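Local coordinates for protein alanine racemase 1 (Caldanaerobacter subterraneus subsp. tengcongensis MB4, PDB 4Y2W) that belongs to the alanine racemase family and pairs an N-terminal TIM-barrel-type domain with a C-terminal beta domain in a two-chain assembly, at residues K124-R138 and R158-A170. The protein carries 1 engineered substitution. Residues are numbered along the deposited sequence; the frame is centred on the assembly and turned at random.
Sequences KRAKVHIKIDTGLGR and RGLILEGIYSHFA
Strands 126-131 and 160-166 run parallel, their axes 4.1 Å apart at 21°. Ala126 pairs with Leu160 and Lys127 with Ile161; after Glu163 the register has slipped by one residue, and His129 to Lys131 pair with Gly164 to Tyr166. On the side of the sheet with His129, Gly164 CA lies over the imidazole, 3.5 Å from the ring centroid, in a CH-pi contact. His129 NE2 donates to Glu163 OE1 at 3.0 Å, nearly in the ring plane and on the anti lone pair; Tyr62 OH also bonds this oxygen. Tyr166 CG stands between its backbone N and carbonyl carbon (chi1 71°), which lays one ring face against Lys131 CB; its OH bonds Thr105 OG1.

The strands are neighbours in the eight-stranded parallel barrel, joined through helix 144-155 as a beta-alpha-beta crossover. On the other side of the sheet, Leu162 CD1 meets Ile130 CG1 at 3.5 Å, and Ile165 CG1 packs on Ile132 CG1; both of these last side chains touch helix 177-195.

Further along, Ser167 OG donates to Ile132 O and accepts from Thr134 OG1 at 2.7 Å. In the alanine pocket, Arg138 NH2 sits over the centre of the His168 ring, 3.6 Å above its plane.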
ATOM      1  N   LYS A 124     -24.264  23.869  16.164  1.00 60.58           N
ATOM      2  CA  LYS A 124     -23.444  24.330  15.045  1.00 59.79           C
ATOM      3  C   LYS A 124     -24.209  24.051  13.756  1.00 58.67           C
ATOM      4  O   LYS A 124     -25.264  23.413  13.780  1.00 56.68           O
ATOM      5  CB  LYS A 124     -22.086  23.614  15.024  1.00 60.61           C
ATOM      6  CG  LYS A 124     -21.216  23.875  16.249  1.00 61.84           C
ATOM      7  CD  LYS A 124     -19.909  23.088  16.223  1.00 62.24           C
ATOM      8  CE  LYS A 124     -18.751  23.876  15.618  1.00 62.93           C
ATOM      9  NZ  LYS A 124     -18.885  24.108  14.152  1.00 62.76           N
ATOM     10  N   ARG A 125     -23.678  24.533  12.636  1.00 58.48           N
ATOM     11  CA  ARG A 125     -24.315  24.339  11.337  1.00 59.45           C
ATOM     12  C   ARG A 125     -23.407  23.515  10.416  1.00 58.03           C
ATOM     13  O   ARG A 125     -22.264  23.894  10.164  1.00 57.82           O
ATOM     14  CB  ARG A 125     -24.652  25.690  10.701  1.00 61.33           C
ATOM     15  CG  ARG A 125     -25.291  26.691  11.661  1.00 63.31           C
ATOM     16  CD  ARG A 125     -26.447  27.451  11.025  1.00 64.81           C
ATOM     17  NE  ARG A 125     -26.043  28.268   9.881  1.00 66.16           N
ATOM     18  CZ  ARG A 125     -26.889  28.855   9.034  1.00 68.31           C
ATOM     19  NH1 ARG A 125     -28.206  28.726   9.188  1.00 68.59           N
ATOM     20  NH2 ARG A 125     -26.419  29.579   8.023  1.00 68.57           N
ATOM     21  N   ALA A 126     -23.926  22.393   9.923  1.00 56.46           N
ATOM     22  CA  ALA A 126     -23.138  21.457   9.113  1.00 55.39           C
ATOM     23  C   ALA A 126     -23.166  21.826   7.633  1.00 54.01           C
ATOM     24  O   ALA A 126     -24.197  21.687   6.968  1.00 53.43           O
ATOM     25  CB  ALA A 126     -23.643  20.032   9.306  1.00 54.95           C
ATOM     26  N   LYS A 127     -22.028  22.291   7.125  1.00 52.31           N
ATOM     27  CA  LYS A 127     -21.885  22.606   5.705  1.00 51.85           C
ATOM     28  C   LYS A 127     -22.041  21.333   4.875  1.00 50.83           C
ATOM     29  O   LYS A 127     -21.527  20.287   5.256  1.00 51.35           O
ATOM     30  CB  LYS A 127     -20.521  23.252   5.442  1.00 51.99           C
ATOM     31  CG  LYS A 127     -20.396  24.658   6.007  1.00 52.85           C
ATOM     32  CD  LYS A 127     -18.993  25.233   5.850  1.00 54.08           C
ATOM     33  CE  LYS A 127     -18.099  24.883   7.031  1.00 55.66           C
ATOM     34  NZ  LYS A 127     -16.782  25.583   6.991  1.00 56.27           N
ATOM     35  N   VAL A 128     -22.772  21.414   3.764  1.00 50.28           N
ATOM     36  CA  VAL A 128     -22.959  20.261   2.877  1.00 49.04           C
ATOM     37  C   VAL A 128     -22.917  20.649   1.406  1.00 49.10           C
ATOM     38  O   VAL A 128     -23.338  21.742   1.027  1.00 49.40           O
ATOM     39  CB  VAL A 128     -24.289  19.513   3.135  1.00 48.71           C
ATOM     40  CG1 VAL A 128     -24.277  18.841   4.498  1.00 48.61           C
ATOM     41  CG2 VAL A 128     -25.482  20.448   3.004  1.00 49.14           C
ATOM     42  N   HIS A 129     -22.399  19.732   0.592  1.00 48.85           N
ATOM     43  CA  HIS A 129     -22.366  19.867  -0.860  1.00 47.94           C
ATOM     44  C   HIS A 129     -23.205  18.748  -1.460  1.00 47.86           C
ATOM     45  O   HIS A 129     -23.046  17.589  -1.082  1.00 49.50           O
ATOM     46  CB  HIS A 129     -20.929  19.764  -1.369  1.00 46.83           C
ATOM     47  CG  HIS A 129     -20.122  21.008  -1.168  1.00 46.26           C
ATOM     48  ND1 HIS A 129     -19.033  21.316  -1.952  1.00 45.65           N
ATOM     49  CD2 HIS A 129     -20.252  22.030  -0.288  1.00 46.13           C
ATOM     50  CE1 HIS A 129     -18.519  22.467  -1.558  1.00 45.53           C
ATOM     51  NE2 HIS A 129     -19.242  22.923  -0.551  1.00 45.57           N
ATOM     52  N   ILE A 130     -24.046  19.073  -2.412  1.00 47.12           N
ATOM     53  CA  ILE A 130     -24.921  18.085  -2.996  1.00 47.03           C
ATOM     54  C   ILE A 130     -24.308  17.440  -4.230  1.00 46.42           C
ATOM     55  O   ILE A 130     -23.861  18.122  -5.112  1.00 46.71           O
ATOM     56  CB  ILE A 130     -26.286  18.721  -3.299  1.00 46.67           C
ATOM     57  CG1 ILE A 130     -26.893  19.300  -2.038  1.00 46.40           C
ATOM     58  CG2 ILE A 130     -27.241  17.715  -3.863  1.00 46.81           C
ATOM     59  CD1 ILE A 130     -26.972  18.345  -0.878  1.00 46.48           C
ATOM     60  N   LYS A 131     -24.279  16.118  -4.290  1.00 46.89           N
ATOM     61  CA  LYS A 131     -23.699  15.444  -5.442  1.00 46.94           C
ATOM     62  C   LYS A 131     -24.746  15.033  -6.418  1.00 46.75           C
ATOM     63  O   LYS A 131     -25.741  14.455  -6.067  1.00 45.31           O
ATOM     64  CB  LYS A 131     -22.814  14.244  -5.068  1.00 20.00           C
ATOM     65  CG  LYS A 131     -22.489  13.271  -6.199  1.00 20.00           C
ATOM     66  CD  LYS A 131     -21.135  13.444  -6.878  1.00 20.00           C
ATOM     67  CE  LYS A 131     -20.853  12.359  -7.924  1.00 20.00           C
ATOM     68  NZ  LYS A 131     -19.667  11.456  -7.783  1.00 20.00           N
ATOM     69  N   ILE A 132     -24.479  15.339  -7.672  1.00 46.68           N
ATOM     70  CA  ILE A 132     -25.367  15.001  -8.746  1.00 47.65           C
ATOM     71  C   ILE A 132     -24.733  14.001  -9.690  1.00 47.91           C
ATOM     72  O   ILE A 132     -23.616  14.159 -10.110  1.00 47.66           O
ATOM     73  CB  ILE A 132     -25.770  16.263  -9.517  1.00 48.16           C
ATOM     74  CG1 ILE A 132     -26.198  17.341  -8.548  1.00 48.70           C
ATOM     75  CG2 ILE A 132     -26.905  15.972 -10.462  1.00 48.38           C
ATOM     76  CD1 ILE A 132     -27.465  17.016  -7.803  1.00 48.90           C
ATOM     77  N   ASP A 133     -25.475  12.969 -10.034  1.00 48.22           N
ATOM     78  CA  ASP A 133     -24.983  11.969 -10.972  1.00 48.59           C
ATOM     79  C   ASP A 133     -25.449  12.323 -12.384  1.00 50.08           C
ATOM     80  O   ASP A 133     -26.604  12.091 -12.745  1.00 51.51           O
ATOM     81  CB  ASP A 133     -25.486  10.585 -10.564  1.00 48.67           C
ATOM     82  CG  ASP A 133     -24.716   9.465 -11.224  1.00 48.91           C
ATOM     83  OD1 ASP A 133     -24.261   9.642 -12.378  1.00 47.39           O
ATOM     84  OD2 ASP A 133     -24.568   8.400 -10.581  1.00 48.98           O
ATOM     85  N   THR A 134     -24.543  12.886 -13.178  1.00 50.81           N
ATOM     86  CA  THR A 134     -24.869  13.350 -14.523  1.00 50.38           C
ATOM     87  C   THR A 134     -24.486  12.354 -15.618  1.00 51.34           C
ATOM     88  O   THR A 134     -24.622  12.665 -16.799  1.00 53.40           O
ATOM     89  CB  THR A 134     -24.181  14.698 -14.821  1.00 50.99           C
ATOM     90  OG1 THR A 134     -22.778  14.597 -14.551  1.00 51.11           O
ATOM     91  CG2 THR A 134     -24.773  15.803 -13.963  1.00 51.32           C
ATOM     92  N   GLY A 135     -24.029  11.160 -15.238  1.00 52.88           N
ATOM     93  CA  GLY A 135     -23.602  10.152 -16.221  1.00 53.39           C
ATOM     94  C   GLY A 135     -22.676   9.056 -15.706  1.00 53.33           C
ATOM     95  O   GLY A 135     -22.716   7.924 -16.199  1.00 53.53           O
ATOM     96  N   LEU A 136     -21.843   9.395 -14.720  1.00 51.63           N
ATOM     97  CA  LEU A 136     -20.842   8.478 -14.167  1.00 51.03           C
ATOM     98  C   LEU A 136     -21.429   7.226 -13.490  1.00 51.37           C
ATOM     99  O   LEU A 136     -20.763   6.189 -13.413  1.00 51.64           O
ATOM    100  CB  LEU A 136     -19.945   9.240 -13.181  1.00 51.48           C
ATOM    101  CG  LEU A 136     -18.771   8.514 -12.515  1.00 51.40           C
ATOM    102  CD1 LEU A 136     -17.728   8.061 -13.527  1.00 51.48           C
ATOM    103  CD2 LEU A 136     -18.134   9.419 -11.470  1.00 50.94           C
ATOM    104  N   GLY A 137     -22.666   7.322 -13.001  1.00 50.60           N
ATOM    105  CA  GLY A 137     -23.353   6.181 -12.385  1.00 49.44           C
ATOM    106  C   GLY A 137     -22.768   5.722 -11.057  1.00 48.92           C
ATOM    107  O   GLY A 137     -22.998   4.588 -10.636  1.00 47.88           O
ATOM    108  N   ARG A 138     -22.032   6.604 -10.384  1.00 48.02           N
ATOM    109  CA  ARG A 138     -21.287   6.243  -9.180  1.00 46.97           C
ATOM    110  C   ARG A 138     -22.059   6.644  -7.914  1.00 47.29           C
ATOM    111  O   ARG A 138     -22.671   5.783  -7.277  1.00 47.47           O
ATOM    112  CB  ARG A 138     -19.890   6.864  -9.237  1.00 45.79           C
ATOM    113  CG  ARG A 138     -18.965   6.501  -8.092  1.00 44.83           C
ATOM    114  CD  ARG A 138     -17.551   6.988  -8.378  1.00 44.42           C
ATOM    115  NE  ARG A 138     -17.402   8.429  -8.181  1.00 43.04           N
ATOM    116  CZ  ARG A 138     -16.271   9.106  -8.369  1.00 42.07           C
ATOM    117  NH1 ARG A 138     -15.167   8.483  -8.766  1.00 43.16           N
ATOM    118  NH2 ARG A 138     -16.244  10.416  -8.165  1.00 41.49           N
ATOM    119  N   ARG A 158     -32.522  24.698   8.953  1.00 63.96           N
ATOM    120  CA  ARG A 158     -31.634  25.673   9.600  1.00 64.18           C
ATOM    121  C   ARG A 158     -30.367  25.055  10.210  1.00 63.50           C
ATOM    122  O   ARG A 158     -29.382  25.759  10.437  1.00 62.22           O
ATOM    123  CB  ARG A 158     -32.398  26.471  10.669  1.00 64.89           C
ATOM    124  CG  ARG A 158     -32.839  25.666  11.886  1.00 66.03           C
ATOM    125  CD  ARG A 158     -33.853  26.438  12.719  1.00 66.73           C
ATOM    126  NE  ARG A 158     -34.344  25.673  13.867  1.00 66.37           N
ATOM    127  CZ  ARG A 158     -33.666  25.457  14.995  1.00 66.44           C
ATOM    128  NH1 ARG A 158     -34.223  24.747  15.968  1.00 66.81           N
ATOM    129  NH2 ARG A 158     -32.435  25.936  15.162  1.00 65.88           N
ATOM    130  N   GLY A 159     -30.400  23.751  10.480  1.00 62.01           N
ATOM    131  CA  GLY A 159     -29.230  23.039  10.985  1.00 61.05           C
ATOM    132  C   GLY A 159     -28.138  22.836   9.947  1.00 60.24           C
ATOM    133  O   GLY A 159     -26.984  22.595  10.302  1.00 60.82           O
ATOM    134  N   LEU A 160     -28.503  22.921   8.668  1.00 58.79           N
ATOM    135  CA  LEU A 160     -27.551  22.771   7.569  1.00 57.21           C
ATOM    136  C   LEU A 160     -27.203  24.110   6.942  1.00 55.97           C
ATOM    137  O   LEU A 160     -27.904  25.100   7.137  1.00 56.89           O
ATOM    138  CB  LEU A 160     -28.135  21.864   6.485  1.00 56.37           C
ATOM    139  CG  LEU A 160     -28.631  20.491   6.928  1.00 56.24           C
ATOM    140  CD1 LEU A 160     -29.163  19.717   5.730  1.00 55.90           C
ATOM    141  CD2 LEU A 160     -27.525  19.720   7.632  1.00 56.25           C
ATOM    142  N   ILE A 161     -26.099  24.122   6.199  1.00 55.34           N
ATOM    143  CA  ILE A 161     -25.774  25.204   5.278  1.00 54.69           C
ATOM    144  C   ILE A 161     -25.565  24.564   3.911  1.00 55.36           C
ATOM    145  O   ILE A 161     -24.670  23.735   3.733  1.00 55.69           O
ATOM    146  CB  ILE A 161     -24.494  25.970   5.673  1.00 54.32           C
ATOM    147  CG1 ILE A 161     -24.559  26.437   7.131  1.00 53.81           C
ATOM    148  CG2 ILE A 161     -24.290  27.167   4.750  1.00 54.50           C
ATOM    149  CD1 ILE A 161     -23.263  27.039   7.638  1.00 53.38           C
ATOM    150  N   LEU A 162     -26.401  24.950   2.953  1.00 55.12           N
ATOM    151  CA  LEU A 162     -26.373  24.378   1.616  1.00 54.48           C
ATOM    152  C   LEU A 162     -25.382  25.161   0.746  1.00 54.70           C
ATOM    153  O   LEU A 162     -25.770  25.958  -0.116  1.00 54.57           O
ATOM    154  CB  LEU A 162     -27.792  24.387   1.040  1.00 54.42           C
ATOM    155  CG  LEU A 162     -28.127  23.502  -0.160  1.00 55.45           C
ATOM    156  CD1 LEU A 162     -27.451  22.142  -0.087  1.00 56.22           C
ATOM    157  CD2 LEU A 162     -29.636  23.336  -0.247  1.00 55.55           C
ATOM    158  N   GLU A 163     -24.095  24.908   0.988  1.00 53.35           N
ATOM    159  CA  GLU A 163     -23.002  25.689   0.405  1.00 52.31           C
ATOM    160  C   GLU A 163     -22.652  25.306  -1.030  1.00 52.37           C
ATOM    161  O   GLU A 163     -22.374  26.181  -1.851  1.00 53.24           O
ATOM    162  CB  GLU A 163     -21.748  25.545   1.266  1.00 52.12           C
ATOM    163  CG  GLU A 163     -20.590  26.439   0.850  1.00 52.02           C
ATOM    164  CD  GLU A 163     -19.331  26.158   1.641  1.00 51.80           C
ATOM    165  OE1 GLU A 163     -18.775  25.050   1.501  1.00 52.26           O
ATOM    166  OE2 GLU A 163     -18.894  27.044   2.400  1.00 52.41           O
ATOM    167  N   GLY A 164     -22.633  24.011  -1.329  1.00 52.07           N
ATOM    168  CA  GLY A 164     -22.173  23.547  -2.636  1.00 51.53           C
ATOM    169  C   GLY A 164     -23.056  22.524  -3.318  1.00 51.85           C
ATOM    170  O   GLY A 164     -23.948  21.929  -2.709  1.00 51.66           O
ATOM    171  N   ILE A 165     -22.803  22.340  -4.608  1.00 51.92           N
ATOM    172  CA  ILE A 165     -23.463  21.312  -5.404  1.00 51.62           C
ATOM    173  C   ILE A 165     -22.502  20.920  -6.520  1.00 51.21           C
ATOM    174  O   ILE A 165     -21.922  21.790  -7.171  1.00 51.72           O
ATOM    175  CB  ILE A 165     -24.821  21.792  -5.970  1.00 51.26           C
ATOM    176  CG1 ILE A 165     -25.468  20.694  -6.822  1.00 51.55           C
ATOM    177  CG2 ILE A 165     -24.662  23.068  -6.786  1.00 51.58           C
ATOM    178  CD1 ILE A 165     -26.950  20.890  -7.062  1.00 51.18           C
ATOM    179  N   TYR A 166     -22.310  19.620  -6.729  1.00 50.68           N
ATOM    180  CA  TYR A 166     -21.315  19.171  -7.696  1.00 49.52           C
ATOM    181  C   TYR A 166     -21.625  17.848  -8.365  1.00 48.26           C
ATOM    182  O   TYR A 166     -22.518  17.110  -7.945  1.00 47.26           O
ATOM    183  CB  TYR A 166     -19.930  19.117  -7.045  1.00 50.03           C
ATOM    184  CG  TYR A 166     -19.717  18.008  -6.035  1.00 50.33           C
ATOM    185  CD1 TYR A 166     -20.285  18.071  -4.769  1.00 50.54           C
ATOM    186  CD2 TYR A 166     -18.924  16.904  -6.343  1.00 50.81           C
ATOM    187  CE1 TYR A 166     -20.079  17.061  -3.841  1.00 51.09           C
ATOM    188  CE2 TYR A 166     -18.714  15.889  -5.426  1.00 50.47           C
ATOM    189  CZ  TYR A 166     -19.291  15.973  -4.175  1.00 50.90           C
ATOM    190  OH  TYR A 166     -19.081  14.963  -3.264  1.00 49.99           O
ATOM    191  N   SER A 167     -20.873  17.589  -9.431  1.00 47.97           N
ATOM    192  CA  SER A 167     -20.953  16.351 -10.195  1.00 48.03           C
ATOM    193  C   SER A 167     -19.538  15.967 -10.641  1.00 48.53           C
ATOM    194  O   SER A 167     -18.563  16.611 -10.242  1.00 46.49           O
ATOM    195  CB  SER A 167     -21.880  16.529 -11.401  1.00 47.86           C
ATOM    196  OG  SER A 167     -22.193  15.283 -11.999  1.00 47.58           O
ATOM    197  N   HIS A 168     -19.433  14.926 -11.465  1.00 50.63           N
ATOM    198  CA  HIS A 168     -18.139  14.375 -11.877  1.00 51.46           C
ATOM    199  C   HIS A 168     -18.219  13.848 -13.311  1.00 49.97           C
ATOM    200  O   HIS A 168     -19.159  13.124 -13.654  1.00 49.66           O
ATOM    201  CB  HIS A 168     -17.742  13.245 -10.920  1.00 53.13           C
ATOM    202  CG  HIS A 168     -16.272  12.954 -10.890  1.00 55.29           C
ATOM    203  ND1 HIS A 168     -15.421  13.521  -9.967  1.00 56.68           N
ATOM    204  CD2 HIS A 168     -15.507  12.142 -11.657  1.00 56.34           C
ATOM    205  CE1 HIS A 168     -14.192  13.081 -10.173  1.00 56.99           C
ATOM    206  NE2 HIS A 168     -14.217  12.242 -11.193  1.00 56.95           N
ATOM    207  N   PHE A 169     -17.238  14.211 -14.140  1.00 48.70           N
ATOM    208  CA  PHE A 169     -17.206  13.776 -15.540  1.00 48.55           C
ATOM    209  C   PHE A 169     -16.791  12.312 -15.651  1.00 48.77           C
ATOM    210  O   PHE A 169     -15.835  11.887 -15.000  1.00 48.36           O
ATOM    211  CB  PHE A 169     -16.245  14.639 -16.371  1.00 47.99           C
ATOM    212  CG  PHE A 169     -16.735  16.040 -16.620  1.00 48.22           C
ATOM    213  CD1 PHE A 169     -17.937  16.264 -17.285  1.00 48.30           C
ATOM    214  CD2 PHE A 169     -15.988  17.137 -16.213  1.00 47.89           C
ATOM    215  CE1 PHE A 169     -18.387  17.551 -17.522  1.00 47.62           C
ATOM    216  CE2 PHE A 169     -16.434  18.427 -16.450  1.00 47.70           C
ATOM    217  CZ  PHE A 169     -17.634  18.634 -17.105  1.00 47.73           C
ATOM    218  N   ALA A 170     -17.496  11.556 -16.493  1.00 48.48           N
ATOM    219  CA  ALA A 170     -17.234  10.127 -16.673  1.00 48.77           C
ATOM    220  C   ALA A 170     -16.117   9.832 -17.672  1.00 48.94           C
ATOM    221  O   ALA A 170     -15.419   8.829 -17.530  1.00 49.58           O
ATOM    222  CB  ALA A 170     -18.505   9.409 -17.098  1.00 49.22           C
TER